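Local coordinates for DNA repair protein RAD14 (Saccharomyces cerevisiae, PDB 5A3D) that binds damaged, kinked DNA through this zinc-containing DNA-binding domain and is required for the incision step of nucleotide excision repair, at residues 21-26 with 35-40; 89-94 with 98-103. All blocks are in the same frame, centred on the assembly; numbering follows the deposited sequence.

Overall arrangement
Contact 1 (21-26 with 35-40) is the more buried of the two. It lays the loop that ends at the zinc ligand Cys26 against the end of helix 34-37 and the start of strand 39-41. Contact 2 (89-94 with 98-103) lies nearer the surface and packs helix 83-94 against the long helix 96-113. The two share no helix or strand. Their centres are about 21 Å apart, on opposite sides of the chain's centre. Contact 1 is apolar: Leu23 and Val25 pack on a tyrosine, and Phe21 meets Leu39 beside them. Contact 2 too is built round one large ring, here a tryptophan, but a glutamate lies over its face. Helix 42-49 touches segments of both.

Contact 1 (21-26 with 35-40); sequences FKLQVC and EKYALL. With ZN (zinc ion), chain F.
Val25 reaches the Tyr37 ring with both of its methyls. CG1 lies over one face, 4.0 Å from the ring centroid and 16° off the ring normal, which makes a CH-pi contact. CG2 sits nearer the phenol end, 3.6 Å from Tyr37 CZ. The valine torsion explains the double touch: CG1 is anti to the backbone N (chi1 -179°) and CG2 is anti to the carbonyl carbon, and with CB directed at the other segment both branches meet the ring. On the opposite face of the ring lies CB of Lys36, the preceding residue, so the tyrosine is sandwiched. Leu23 comes in at the ring edge instead, with CD1 4.0 Å from Tyr37 CD1. These side chains join the zinc finger to the rest of the XPA-type DNA-binding domain. Next to Val25, Cys26 SG binds the zinc ion at 2.3 Å, and Cys4, Cys7 and Cys29 complete the site. Cys26 also stands at the N-cap of helix 27-32, where its side chain caps a backbone N. The phenol OH of Tyr37 is hydrogen-bonded to Glu6, which also forms a salt bridge with Lys36. This fixes the polar end of a ring whose body is packed in apolar groups. At the other end of the contact, Phe21 CE2 meets Leu39 CD2 at 3.5 Å, the methyl approaching the ring obliquely. Phe21 has CG anti to its carbonyl carbon (chi1 -65°), which carries the ring across to the strand. Val82 of strand 78-82 touches both Phe21 and Leu39, while Leu39 also packs on a guanine base of the bound DNA.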
ATOM      1  N   PHE B  21       1.164 -22.828 -15.005  1.00 29.75           N
ATOM      2  CA  PHE B  21       1.167 -23.350 -13.681  1.00 30.61           C
ATOM      3  C   PHE B  21       2.131 -24.555 -13.536  1.00 32.20           C
ATOM      4  O   PHE B  21       2.273 -25.068 -12.418  1.00 33.97           O
ATOM      5  CB  PHE B  21      -0.224 -23.706 -13.258  1.00 29.61           C
ATOM      6  CG  PHE B  21      -1.139 -22.526 -13.148  1.00 28.86           C
ATOM      7  CD1 PHE B  21      -1.042 -21.687 -12.073  1.00 31.33           C
ATOM      8  CD2 PHE B  21      -2.002 -22.204 -14.180  1.00 28.80           C
ATOM      9  CE1 PHE B  21      -1.814 -20.511 -11.982  1.00 32.00           C
ATOM     10  CE2 PHE B  21      -2.888 -21.131 -14.061  1.00 30.74           C
ATOM     11  CZ  PHE B  21      -2.721 -20.214 -12.988  1.00 31.93           C
ATOM     12  N   LYS B  22       2.743 -25.006 -14.644  1.00 33.02           N
ATOM     13  CA  LYS B  22       3.764 -26.049 -14.634  1.00 37.16           C
ATOM     14  C   LYS B  22       3.243 -27.397 -14.182  1.00 37.56           C
ATOM     15  O   LYS B  22       3.911 -28.125 -13.464  1.00 39.80           O
ATOM     16  CB  LYS B  22       4.984 -25.615 -13.775  1.00 42.03           C
ATOM     17  CG  LYS B  22       5.321 -24.182 -13.938  1.00 43.48           C
ATOM     18  CD  LYS B  22       5.826 -23.925 -15.345  1.00 45.96           C
ATOM     19  CE  LYS B  22       6.082 -22.425 -15.422  1.00 49.18           C
ATOM     20  NZ  LYS B  22       6.449 -21.956 -16.799  1.00 52.41           N
ATOM     21  N   LEU B  23       2.063 -27.723 -14.645  1.00 33.98           N
ATOM     22  CA  LEU B  23       1.378 -28.969 -14.215  1.00 35.82           C
ATOM     23  C   LEU B  23       1.193 -29.808 -15.448  1.00 34.14           C
ATOM     24  O   LEU B  23       0.637 -29.322 -16.441  1.00 33.20           O
ATOM     25  CB  LEU B  23       0.045 -28.621 -13.581  1.00 36.43           C
ATOM     26  CG  LEU B  23       0.127 -27.981 -12.188  1.00 39.64           C
ATOM     27  CD1 LEU B  23      -1.245 -27.478 -11.719  1.00 40.95           C
ATOM     28  CD2 LEU B  23       0.672 -28.957 -11.207  1.00 43.29           C
ATOM     29  N   GLN B  24       1.734 -31.003 -15.420  1.00 35.76           N
ATOM     30  CA  GLN B  24       1.506 -31.980 -16.482  1.00 38.58           C
ATOM     31  C   GLN B  24       0.128 -32.669 -16.365  1.00 34.48           C
ATOM     32  O   GLN B  24       0.052 -33.836 -15.887  1.00 36.55           O
ATOM     33  CB  GLN B  24       2.635 -33.011 -16.484  1.00 43.83           C
ATOM     34  CG  GLN B  24       3.951 -32.399 -16.903  1.00 51.53           C
ATOM     35  CD  GLN B  24       4.507 -33.177 -18.076  1.00 60.27           C
ATOM     36  OE1 GLN B  24       5.167 -34.227 -17.885  1.00 65.35           O
ATOM     37  NE2 GLN B  24       4.188 -32.704 -19.323  1.00 62.56           N
ATOM     38  N   VAL B  25      -0.912 -31.899 -16.669  1.00 37.18           N
ATOM     39  CA  VAL B  25      -2.335 -32.301 -16.478  1.00 34.36           C
ATOM     40  C   VAL B  25      -3.116 -31.949 -17.720  1.00 31.70           C
ATOM     41  O   VAL B  25      -2.923 -30.875 -18.277  1.00 30.82           O
ATOM     42  CB  VAL B  25      -2.963 -31.587 -15.256  1.00 35.37           C
ATOM     43  CG1 VAL B  25      -4.410 -32.031 -15.086  1.00 36.79           C
ATOM     44  CG2 VAL B  25      -2.162 -31.976 -14.043  1.00 37.07           C
ATOM     45  N   CYS B  26      -3.868 -32.908 -18.244  1.00 30.36           N
ATOM     46  CA  CYS B  26      -4.662 -32.686 -19.443  1.00 28.98           C
ATOM     47  C   CYS B  26      -5.920 -31.876 -19.112  1.00 27.76           C
ATOM     48  O   CYS B  26      -6.374 -31.808 -17.947  1.00 27.94           O
ATOM     49  CB  CYS B  26      -5.037 -34.028 -20.147  1.00 28.58           C
ATOM     50  SG  CYS B  26      -6.225 -35.023 -19.352  1.00 29.00           S
ATOM     51  N   GLU B  35     -11.219 -29.533  -7.515  1.00 38.31           N
ATOM     52  CA  GLU B  35     -10.574 -29.436  -6.185  1.00 40.01           C
ATOM     53  C   GLU B  35      -9.064 -29.281  -6.220  1.00 37.36           C
ATOM     54  O   GLU B  35      -8.473 -28.790  -5.260  1.00 38.69           O
ATOM     55  CB  GLU B  35     -10.930 -30.651  -5.295  1.00 44.39           C
ATOM     56  CG  GLU B  35     -10.227 -31.964  -5.657  1.00 45.94           C
ATOM     57  CD  GLU B  35     -10.794 -32.774  -6.830  1.00 46.84           C
ATOM     58  OE1 GLU B  35     -11.715 -32.331  -7.578  1.00 45.13           O
ATOM     59  OE2 GLU B  35     -10.269 -33.899  -7.033  1.00 52.30           O
ATOM     60  N   LYS B  36      -8.444 -29.664  -7.329  1.00 34.71           N
ATOM     61  CA  LYS B  36      -7.045 -29.395  -7.584  1.00 34.02           C
ATOM     62  C   LYS B  36      -6.795 -28.269  -8.618  1.00 31.50           C
ATOM     63  O   LYS B  36      -5.874 -27.447  -8.413  1.00 30.43           O
ATOM     64  CB  LYS B  36      -6.310 -30.636  -8.109  1.00 35.23           C
ATOM     65  CG  LYS B  36      -5.999 -31.710  -7.056  1.00 39.19           C
ATOM     66  CD  LYS B  36      -5.399 -32.924  -7.678  1.00 41.03           C
ATOM     67  CE  LYS B  36      -4.979 -33.979  -6.653  1.00 46.29           C
ATOM     68  NZ  LYS B  36      -4.786 -35.276  -7.393  1.00 47.81           N
ATOM     69  N   TYR B  37      -7.561 -28.237  -9.712  1.00 30.26           N
ATOM     70  CA  TYR B  37      -7.113 -27.520 -10.844  1.00 30.19           C
ATOM     71  C   TYR B  37      -7.890 -26.279 -11.227  1.00 28.89           C
ATOM     72  O   TYR B  37      -7.593 -25.631 -12.194  1.00 28.79           O
ATOM     73  CB  TYR B  37      -6.953 -28.477 -12.024  1.00 30.01           C
ATOM     74  CG  TYR B  37      -6.026 -29.631 -11.741  1.00 30.94           C
ATOM     75  CD1 TYR B  37      -4.713 -29.417 -11.392  1.00 32.05           C
ATOM     76  CD2 TYR B  37      -6.488 -30.929 -11.717  1.00 31.63           C
ATOM     77  CE1 TYR B  37      -3.829 -30.460 -11.115  1.00 34.13           C
ATOM     78  CE2 TYR B  37      -5.598 -31.978 -11.462  1.00 33.19           C
ATOM     79  CZ  TYR B  37      -4.286 -31.748 -11.108  1.00 34.19           C
ATOM     80  OH  TYR B  37      -3.416 -32.803 -10.876  1.00 35.84           O
ATOM     81  N   ALA B  38      -8.910 -25.989 -10.492  1.00 29.38           N
ATOM     82  CA  ALA B  38      -9.737 -24.854 -10.838  1.00 30.70           C
ATOM     83  C   ALA B  38      -8.938 -23.565 -10.737  1.00 29.58           C
ATOM     84  O   ALA B  38      -8.104 -23.422  -9.860  1.00 28.98           O
ATOM     85  CB  ALA B  38     -10.868 -24.696  -9.827  1.00 32.04           C
ATOM     86  N   LEU B  39      -9.324 -22.589 -11.517  1.00 29.36           N
ATOM     87  CA  LEU B  39      -8.639 -21.284 -11.457  1.00 30.48           C
ATOM     88  C   LEU B  39      -9.539 -20.342 -10.664  1.00 30.48           C
ATOM     89  O   LEU B  39     -10.774 -20.406 -10.743  1.00 30.65           O
ATOM     90  CB  LEU B  39      -8.312 -20.778 -12.798  1.00 31.20           C
ATOM     91  CG  LEU B  39      -7.460 -21.649 -13.722  1.00 32.12           C
ATOM     92  CD1 LEU B  39      -7.196 -20.913 -15.036  1.00 35.59           C
ATOM     93  CD2 LEU B  39      -6.142 -22.070 -13.040  1.00 32.19           C
ATOM     94  N   LEU B  40      -8.895 -19.590  -9.772  1.00 27.50           N
ATOM     95  CA  LEU B  40      -9.580 -18.747  -8.804  1.00 28.85           C
ATOM     96  C   LEU B  40      -9.098 -17.339  -9.067  1.00 27.11           C
ATOM     97  O   LEU B  40      -7.904 -17.079  -9.266  1.00 27.17           O
ATOM     98  CB  LEU B  40      -9.135 -19.115  -7.401  1.00 30.12           C
ATOM     99  CG  LEU B  40      -9.419 -20.548  -6.937  1.00 33.70           C
ATOM    100  CD1 LEU B  40      -8.893 -20.713  -5.519  1.00 36.70           C
ATOM    101  CD2 LEU B  40     -10.892 -20.718  -6.999  1.00 35.65           C
TER
HETATM  102 ZN    ZN F 500      -5.457 -36.568 -17.810  1.00 32.13          ZN

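Contact 2 (89-94 with 98-103); sequences FAFKKW and EGLDEE
Trp94 meets Glu103 across the contact, ring against carboxylate. Glu103 CG lies over one face of the six-membered ring, 3.7 Å from its centroid and 13° off the normal, a CH-pi contact. The carboxylate continues over the outer rim, with CD 3.5 Å from Trp94 CZ3, and its plane is only 12° from that of the ring. A bend at chi2 of Glu103 lays the acid nearly flat there. Leu100 CD1 approaches the pyrrole end obliquely, 3.6 Å from Trp94 CD1. Its other methyl, CD2, is 4.2 Å from Phe91 CE1, at the edge of that ring. Near the turn between the helices, Gly99 CA makes a CA-H...O contact of 3.3 Å with Trp94 O. A CB on Gly99 would clash with that oxygen. The two segments belong to consecutive helices joined by a tight turn, their axes passing 8.3 Å apart at 72°.

In the next shell, Lys93 CG lies over the centre of the other Trp94 face, so the indole is held between two aliphatic chains. Trp94 NE1 donates to Tyr49 O, which fixes the ring's rotation and ties helix 83-94 to helix 42-49. With an alanine at Trp94, the chain of Glu103 would probably lose the ring it lies on, Leu100 CD1 one of its neighbours, and Tyr49 O this donor. Glu103 OE2 forms a salt bridge with Arg107 one turn further on, and Arg107 also touches Trp94. The arginine probably offsets the negative charge close to the indole face, letting the glutamate serve as packing and as an ion-pair partner at once.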
ATOM      1  N   PHE B  89      -0.748 -23.251   0.284  1.00 40.72           N
ATOM      2  CA  PHE B  89      -0.283 -22.094   1.066  1.00 42.00           C
ATOM      3  C   PHE B  89      -1.217 -21.738   2.238  1.00 41.92           C
ATOM      4  O   PHE B  89      -0.770 -21.455   3.346  1.00 43.46           O
ATOM      5  CB  PHE B  89      -0.110 -20.865   0.136  1.00 41.65           C
ATOM      6  CG  PHE B  89       0.445 -19.662   0.861  1.00 44.89           C
ATOM      7  CD1 PHE B  89       1.843 -19.530   1.063  1.00 47.21           C
ATOM      8  CD2 PHE B  89      -0.417 -18.763   1.505  1.00 45.43           C
ATOM      9  CE1 PHE B  89       2.351 -18.452   1.770  1.00 49.43           C
ATOM     10  CE2 PHE B  89       0.101 -17.707   2.239  1.00 47.83           C
ATOM     11  CZ  PHE B  89       1.477 -17.559   2.373  1.00 50.03           C
ATOM     12  N   ALA B  90      -2.513 -21.714   1.960  1.00 40.36           N
ATOM     13  CA  ALA B  90      -3.518 -21.397   2.918  1.00 41.33           C
ATOM     14  C   ALA B  90      -3.551 -22.355   4.104  1.00 43.65           C
ATOM     15  O   ALA B  90      -3.713 -21.913   5.252  1.00 45.24           O
ATOM     16  CB  ALA B  90      -4.856 -21.376   2.239  1.00 40.02           C
ATOM     17  N   PHE B  91      -3.389 -23.648   3.811  1.00 43.97           N
ATOM     18  CA  PHE B  91      -3.309 -24.732   4.833  1.00 46.82           C
ATOM     19  C   PHE B  91      -2.064 -24.570   5.706  1.00 49.82           C
ATOM     20  O   PHE B  91      -2.060 -24.918   6.900  1.00 50.95           O
ATOM     21  CB  PHE B  91      -3.292 -26.145   4.160  1.00 45.55           C
ATOM     22  CG  PHE B  91      -4.642 -26.626   3.654  1.00 45.36           C
ATOM     23  CD1 PHE B  91      -5.766 -25.841   3.712  1.00 46.50           C
ATOM     24  CD2 PHE B  91      -4.763 -27.880   3.066  1.00 46.45           C
ATOM     25  CE1 PHE B  91      -6.991 -26.278   3.199  1.00 46.61           C
ATOM     26  CE2 PHE B  91      -5.984 -28.356   2.596  1.00 46.60           C
ATOM     27  CZ  PHE B  91      -7.111 -27.548   2.676  1.00 46.35           C
ATOM     28  N   LYS B  92      -0.976 -24.097   5.102  1.00 50.39           N
ATOM     29  CA  LYS B  92       0.236 -23.789   5.875  1.00 54.17           C
ATOM     30  C   LYS B  92       0.009 -22.554   6.787  1.00 55.31           C
ATOM     31  O   LYS B  92       0.429 -22.525   7.955  1.00 58.56           O
ATOM     32  CB  LYS B  92       1.427 -23.615   4.929  1.00 55.94           C
ATOM     33  CG  LYS B  92       2.616 -22.818   5.449  1.00 61.44           C
ATOM     34  CD  LYS B  92       3.133 -21.795   4.422  1.00 62.38           C
ATOM     35  CE  LYS B  92       2.548 -20.364   4.578  1.00 63.68           C
ATOM     36  NZ  LYS B  92       3.181 -19.479   5.643  1.00 66.73           N
ATOM     37  N   LYS B  93      -0.647 -21.540   6.259  1.00 46.72           N
ATOM     38  CA  LYS B  93      -0.919 -20.334   7.009  1.00 47.28           C
ATOM     39  C   LYS B  93      -1.875 -20.509   8.176  1.00 49.17           C
ATOM     40  O   LYS B  93      -1.764 -19.799   9.187  1.00 50.64           O
ATOM     41  CB  LYS B  93      -1.450 -19.230   6.074  1.00 44.47           C
ATOM     42  CG  LYS B  93      -2.086 -18.011   6.716  1.00 44.55           C
ATOM     43  CD  LYS B  93      -2.411 -16.945   5.681  1.00 44.16           C
ATOM     44  CE  LYS B  93      -2.571 -15.569   6.293  1.00 45.56           C
ATOM     45  NZ  LYS B  93      -3.151 -14.523   5.431  1.00 45.60           N
ATOM     46  N   TRP B  94      -2.835 -21.399   8.024  1.00 49.16           N
ATOM     47  CA  TRP B  94      -3.942 -21.417   8.915  1.00 51.96           C
ATOM     48  C   TRP B  94      -3.937 -22.652   9.769  1.00 56.14           C
ATOM     49  O   TRP B  94      -4.597 -22.643  10.780  1.00 60.49           O
ATOM     50  CB  TRP B  94      -5.279 -21.323   8.169  1.00 50.36           C
ATOM     51  CG  TRP B  94      -5.509 -19.987   7.525  1.00 47.87           C
ATOM     52  CD1 TRP B  94      -5.704 -19.754   6.211  1.00 45.55           C
ATOM     53  CD2 TRP B  94      -5.545 -18.712   8.173  1.00 48.04           C
ATOM     54  NE1 TRP B  94      -5.902 -18.414   5.987  1.00 44.87           N
ATOM     55  CE2 TRP B  94      -5.777 -17.747   7.174  1.00 46.52           C
ATOM     56  CE3 TRP B  94      -5.394 -18.296   9.487  1.00 50.31           C
ATOM     57  CZ2 TRP B  94      -5.866 -16.395   7.451  1.00 47.63           C
ATOM     58  CZ3 TRP B  94      -5.470 -16.961   9.773  1.00 51.55           C
ATOM     59  CH2 TRP B  94      -5.707 -16.018   8.756  1.00 50.36           C
ATOM     60  N   GLU B  98      -8.643 -27.668   8.791  1.00 70.58           N
ATOM     61  CA  GLU B  98      -9.245 -27.445  10.092  1.00 73.92           C
ATOM     62  C   GLU B  98      -9.092 -25.979  10.516  1.00 68.94           C
ATOM     63  O   GLU B  98     -10.063 -25.248  10.732  1.00 68.79           O
ATOM     64  CB  GLU B  98      -8.594 -28.396  11.124  1.00 79.78           C
ATOM     65  CG  GLU B  98      -8.815 -29.885  10.844  1.00 86.61           C
ATOM     66  CD  GLU B  98      -7.811 -30.611   9.901  1.00 86.08           C
ATOM     67  OE1 GLU B  98      -6.845 -30.002   9.336  1.00 81.01           O
ATOM     68  OE2 GLU B  98      -8.029 -31.859   9.728  1.00 91.43           O
ATOM     69  N   GLY B  99      -7.849 -25.551  10.623  1.00 65.97           N
ATOM     70  CA  GLY B  99      -7.543 -24.178  10.976  1.00 63.31           C
ATOM     71  C   GLY B  99      -8.230 -23.154  10.084  1.00 59.75           C
ATOM     72  O   GLY B  99      -8.734 -22.124  10.564  1.00 59.16           O
ATOM     73  N   LEU B 100      -8.309 -23.442   8.793  1.00 57.59           N
ATOM     74  CA  LEU B 100      -9.003 -22.534   7.912  1.00 56.46           C
ATOM     75  C   LEU B 100     -10.473 -22.412   8.250  1.00 59.22           C
ATOM     76  O   LEU B 100     -11.006 -21.300   8.252  1.00 57.52           O
ATOM     77  CB  LEU B 100      -8.827 -22.973   6.454  1.00 56.28           C
ATOM     78  CG  LEU B 100      -9.595 -22.226   5.361  1.00 55.60           C
ATOM     79  CD1 LEU B 100      -9.051 -20.815   5.399  1.00 52.88           C
ATOM     80  CD2 LEU B 100      -9.419 -22.948   4.011  1.00 56.40           C
ATOM     81  N   ASP B 101     -11.106 -23.557   8.487  1.00 64.02           N
ATOM     82  CA  ASP B 101     -12.453 -23.651   9.015  1.00 69.71           C
ATOM     83  C   ASP B 101     -12.620 -22.801  10.303  1.00 70.05           C
ATOM     84  O   ASP B 101     -13.575 -21.999  10.416  1.00 68.96           O
ATOM     85  CB  ASP B 101     -12.727 -25.135   9.320  1.00 76.29           C
ATOM     86  CG  ASP B 101     -14.192 -25.450   9.557  1.00 82.85           C
ATOM     87  OD1 ASP B 101     -14.965 -25.256   8.582  1.00 84.27           O
ATOM     88  OD2 ASP B 101     -14.550 -25.975  10.682  1.00 88.28           O
ATOM     89  N   GLU B 102     -11.679 -22.978  11.246  1.00 70.67           N
ATOM     90  CA  GLU B 102     -11.588 -22.113  12.441  1.00 72.56           C
ATOM     91  C   GLU B 102     -11.641 -20.614  12.094  1.00 68.40           C
ATOM     92  O   GLU B 102     -12.412 -19.840  12.704  1.00 68.06           O
ATOM     93  CB  GLU B 102     -10.309 -22.409  13.247  1.00 74.40           C
ATOM     94  CG  GLU B 102     -10.491 -23.183  14.554  1.00 81.65           C
ATOM     95  CD  GLU B 102      -9.169 -23.349  15.325  1.00 84.17           C
ATOM     96  OE1 GLU B 102      -8.099 -22.972  14.741  1.00 79.64           O
ATOM     97  OE2 GLU B 102      -9.194 -23.878  16.499  1.00 90.80           O
ATOM     98  N   GLU B 103     -10.838 -20.208  11.100  1.00 64.51           N
ATOM     99  CA  GLU B 103     -10.713 -18.786  10.788  1.00 62.62           C
ATOM    100  C   GLU B 103     -12.002 -18.262  10.144  1.00 62.57           C
ATOM    101  O   GLU B 103     -12.461 -17.136  10.456  1.00 61.91           O
ATOM    102  CB  GLU B 103      -9.459 -18.544   9.939  1.00 60.47           C
ATOM    103  CG  GLU B 103      -9.159 -17.083   9.573  1.00 60.59           C
ATOM    104  CD  GLU B 103      -8.783 -16.154  10.729  1.00 62.49           C
ATOM    105  OE1 GLU B 103      -8.347 -16.599  11.820  1.00 66.43           O
ATOM    106  OE2 GLU B 103      -8.913 -14.929  10.537  1.00 63.22           O
TER